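PDB 6N44: galectin from Ovis aries, which probably binds carbohydrates, as galectins do with beta-galactosides, and depends on its oligomeric assembly for its anti-parasitic activity in sheep. Local coordinates for residues A[52-57]-A[111-116]. Numbering follows the deposited sequence.
Sequences IPFRFW and CQFAHR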
ATOM      1  N   ILE A  52      -0.640   5.586  21.831  1.00 13.69           N
ATOM      2  CA  ILE A  52      -0.567   5.981  20.430  1.00 14.41           C
ATOM      3  C   ILE A  52       0.726   5.407  19.872  1.00 16.21           C
ATOM      4  O   ILE A  52       1.802   6.013  20.011  1.00 14.23           O
ATOM      5  CB  ILE A  52      -0.632   7.506  20.233  1.00 16.57           C
ATOM      6  CG1 ILE A  52      -1.922   8.077  20.831  1.00 14.19           C
ATOM      7  CG2 ILE A  52      -0.508   7.858  18.717  1.00  9.42           C
ATOM      8  CD1 ILE A  52      -2.063   9.604  20.650  1.00 15.75           C
ATOM      9  N   PRO A  53       0.656   4.235  19.251  1.00 11.87           N
ATOM     10  CA  PRO A  53       1.844   3.649  18.617  1.00 14.64           C
ATOM     11  C   PRO A  53       2.580   4.583  17.671  1.00 13.18           C
ATOM     12  O   PRO A  53       3.815   4.519  17.595  1.00 11.19           O
ATOM     13  CB  PRO A  53       1.254   2.444  17.874  1.00 11.91           C
ATOM     14  CG  PRO A  53       0.110   2.030  18.736  1.00 12.71           C
ATOM     15  CD  PRO A  53      -0.495   3.325  19.227  1.00 11.96           C
ATOM     16  N   PHE A  54       1.878   5.453  16.940  1.00 12.77           N
ATOM     17  CA  PHE A  54       2.560   6.278  15.944  1.00 12.23           C
ATOM     18  C   PHE A  54       1.769   7.560  15.725  1.00 11.71           C
ATOM     19  O   PHE A  54       0.656   7.525  15.187  1.00 12.26           O
ATOM     20  CB  PHE A  54       2.740   5.506  14.637  1.00  9.94           C
ATOM     21  CG  PHE A  54       3.333   6.313  13.513  1.00 13.18           C
ATOM     22  CD1 PHE A  54       4.389   7.188  13.741  1.00 12.15           C
ATOM     23  CD2 PHE A  54       2.847   6.175  12.208  1.00 12.98           C
ATOM     24  CE1 PHE A  54       4.951   7.911  12.697  1.00 11.43           C
ATOM     25  CE2 PHE A  54       3.394   6.918  11.151  1.00 10.56           C
ATOM     26  CZ  PHE A  54       4.447   7.786  11.399  1.00 11.55           C
ATOM     27  N   ARG A  55       2.351   8.685  16.123  1.00 10.72           N
ATOM     28  CA  ARG A  55       1.824  10.005  15.804  1.00 10.81           C
ATOM     29  C   ARG A  55       2.766  10.674  14.818  1.00 10.76           C
ATOM     30  O   ARG A  55       3.983  10.709  15.035  1.00 14.34           O
ATOM     31  CB  ARG A  55       1.662  10.890  17.055  1.00  9.92           C
ATOM     32  CG  ARG A  55       1.488  12.387  16.721  1.00 13.08           C
ATOM     33  CD  ARG A  55       1.074  13.262  17.931  1.00 13.30           C
ATOM     34  NE  ARG A  55      -0.258  12.909  18.399  1.00 16.32           N
ATOM     35  CZ  ARG A  55      -0.882  13.493  19.418  1.00 18.30           C
ATOM     36  NH1 ARG A  55      -0.298  14.481  20.088  1.00 16.32           N
ATOM     37  NH2 ARG A  55      -2.099  13.091  19.754  1.00 16.61           N
ATOM     38  N   PHE A  56       2.198  11.208  13.751  1.00  8.69           N
ATOM     39  CA  PHE A  56       2.902  11.998  12.751  1.00 10.70           C
ATOM     40  C   PHE A  56       2.370  13.417  12.848  1.00  8.96           C
ATOM     41  O   PHE A  56       1.158  13.631  12.740  1.00 10.99           O
ATOM     42  CB  PHE A  56       2.670  11.430  11.341  1.00  6.89           C
ATOM     43  CG  PHE A  56       3.251  12.276  10.207  1.00  8.09           C
ATOM     44  CD1 PHE A  56       4.515  12.013   9.697  1.00  9.55           C
ATOM     45  CD2 PHE A  56       2.508  13.293   9.623  1.00  9.69           C
ATOM     46  CE1 PHE A  56       5.046  12.772   8.636  1.00  9.03           C
ATOM     47  CE2 PHE A  56       3.026  14.053   8.560  1.00 11.37           C
ATOM     48  CZ  PHE A  56       4.300  13.783   8.065  1.00  9.47           C
ATOM     49  N   TRP A  57       3.273  14.375  13.033  1.00 11.40           N
ATOM     50  CA  TRP A  57       2.916  15.766  13.270  1.00 10.91           C
ATOM     51  C   TRP A  57       3.741  16.650  12.356  1.00 10.97           C
ATOM     52  O   TRP A  57       4.956  16.469  12.236  1.00  9.62           O
ATOM     53  CB  TRP A  57       3.158  16.148  14.737  1.00 15.03           C
ATOM     54  CG  TRP A  57       2.859  17.594  15.062  1.00 14.59           C
ATOM     55  CD1 TRP A  57       1.662  18.112  15.468  1.00 18.14           C
ATOM     56  CD2 TRP A  57       3.779  18.695  15.023  1.00 15.87           C
ATOM     57  NE1 TRP A  57       1.777  19.467  15.677  1.00 17.88           N
ATOM     58  CE2 TRP A  57       3.063  19.851  15.404  1.00 16.52           C
ATOM     59  CE3 TRP A  57       5.134  18.818  14.692  1.00 18.31           C
ATOM     60  CZ2 TRP A  57       3.660  21.111  15.488  1.00 19.70           C
ATOM     61  CZ3 TRP A  57       5.727  20.080  14.765  1.00 18.92           C
ATOM     62  CH2 TRP A  57       4.989  21.206  15.167  1.00 21.97           C
ATOM     63  N   CYS A 111      10.213   9.966   5.077  1.00 14.55           N
ATOM     64  CA  CYS A 111      10.787   9.466   6.321  1.00 13.96           C
ATOM     65  C   CYS A 111      10.167   8.112   6.637  1.00 15.21           C
ATOM     66  O   CYS A 111       9.169   7.705   6.038  1.00 15.71           O
ATOM     67  CB  CYS A 111      10.568  10.446   7.484  1.00 17.96           C
ATOM     68  SG  CYS A 111       8.830  10.944   7.766  1.00 18.02           S
ATOM     69  N   GLN A 112      10.782   7.419   7.590  1.00 14.84           N
ATOM     70  CA  GLN A 112      10.326   6.121   8.062  1.00 15.07           C
ATOM     71  C   GLN A 112      10.362   6.109   9.584  1.00 17.60           C
ATOM     72  O   GLN A 112      11.187   6.785  10.200  1.00 16.75           O
ATOM     73  CB  GLN A 112      11.192   4.975   7.507  1.00 13.00           C
ATOM     74  CG  GLN A 112      11.339   4.965   5.968  1.00 17.88           C
ATOM     75  CD  GLN A 112      12.326   6.017   5.438  1.00 18.26           C
ATOM     76  OE1 GLN A 112      11.975   6.864   4.611  1.00 24.73           O
ATOM     77  NE2 GLN A 112      13.563   5.956   5.907  1.00 18.51           N
ATOM     78  N   PHE A 113       9.474   5.312  10.184  1.00 13.39           N
ATOM     79  CA  PHE A 113       9.326   5.223  11.637  1.00 16.40           C
ATOM     80  C   PHE A 113       9.286   3.752  12.030  1.00 11.99           C
ATOM     81  O   PHE A 113       8.293   3.069  11.762  1.00 12.11           O
ATOM     82  CB  PHE A 113       8.050   5.939  12.100  1.00 11.34           C
ATOM     83  CG  PHE A 113       7.915   6.059  13.591  1.00 13.13           C
ATOM     84  CD1 PHE A 113       8.549   7.089  14.276  1.00 16.48           C
ATOM     85  CD2 PHE A 113       7.140   5.157  14.318  1.00 14.80           C
ATOM     86  CE1 PHE A 113       8.426   7.218  15.660  1.00 14.81           C
ATOM     87  CE2 PHE A 113       7.014   5.287  15.707  1.00 14.54           C
ATOM     88  CZ  PHE A 113       7.663   6.326  16.372  1.00 12.61           C
ATOM     89  N   ALA A 114      10.353   3.275  12.673  1.00 13.36           N
ATOM     90  CA  ALA A 114      10.400   1.904  13.173  1.00 13.96           C
ATOM     91  C   ALA A 114       9.311   1.649  14.211  1.00 17.64           C
ATOM     92  O   ALA A 114       9.047   2.487  15.073  1.00 18.15           O
ATOM     93  CB  ALA A 114      11.778   1.632  13.789  1.00 17.52           C
ATOM     94  N   HIS A 115       8.678   0.479  14.140  1.00 15.07           N
ATOM     95  CA  HIS A 115       7.606   0.185  15.079  1.00 14.49           C
ATOM     96  C   HIS A 115       8.152   0.175  16.503  1.00 18.33           C
ATOM     97  O   HIS A 115       9.229  -0.364  16.773  1.00 20.39           O
ATOM     98  CB  HIS A 115       6.943  -1.164  14.762  1.00 11.39           C
ATOM     99  CG  HIS A 115       6.164  -1.169  13.484  1.00 18.02           C
ATOM    100  ND1 HIS A 115       5.010  -0.434  13.313  1.00 15.87           N
ATOM    101  CD2 HIS A 115       6.380  -1.811  12.308  1.00 14.67           C
ATOM    102  CE1 HIS A 115       4.549  -0.623  12.087  1.00 15.67           C
ATOM    103  NE2 HIS A 115       5.365  -1.451  11.457  1.00 13.38           N
ATOM    104  N   ARG A 116       7.407   0.787  17.412  1.00 14.45           N
ATOM    105  CA  ARG A 116       7.757   0.785  18.825  1.00 18.62           C
ATOM    106  C   ARG A 116       6.764   0.006  19.661  1.00 16.91           C
ATOM    107  O   ARG A 116       7.156  -0.668  20.612  1.00 20.71           O
ATOM    108  CB  ARG A 116       7.859   2.219  19.346  1.00 16.61           C
ATOM    109  CG  ARG A 116       8.992   3.018  18.740  1.00 14.25           C
ATOM    110  CD  ARG A 116       9.072   4.368  19.420  1.00 15.54           C
ATOM    111  NE  ARG A 116       9.819   5.354  18.654  1.00 19.66           N
ATOM    112  CZ  ARG A 116      10.012   6.604  19.063  1.00 20.21           C
ATOM    113  NH1 ARG A 116       9.523   6.992  20.234  1.00 16.85           N
ATOM    114  NH2 ARG A 116      10.687   7.461  18.310  1.00 18.71           N
TER
HETATM  115  O   HOH W   1       4.980   2.149  17.057  1.00 16.26           O
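F54 and F113 lie ring against ring in an offset stack across the interior of the galectin beta sandwich, with centroids 4.7 Å apart and planes at 21°. CD1 of F54 sits over one face of F113, displaced toward its rim, and reaches F113 CD2 at 3.5 Å; CE1 of F54 runs on over F113 CG (3.6 Å). At the edge of F113, in its plane, lies a water, and F113 CZ lies over one face of the R116 guanidinium. With CG anti to the backbone nitrogen (chi1 175°), F54 brings its ring up to F113, whose CB already faces strand 52-59. Y101 of strand 100-105 stacks on F54 as well. This is a worked example of two sheets joined by side-chain packing, here a stacked aromatic pair, with no backbone pairing between these segments: strand 52-59 belongs to the six-stranded sheet that carries the galactose-binding residues R55, N66 and E76, strand 108-114 to the other. Two residues further along strand 52-59, F56 turns its ring edge to the sulfur of C111. At P53, where the chain turns a corner, the link becomes polar: the water donates to P53 O at 2.7 Å and accepts from R116 N at 2.8 Å.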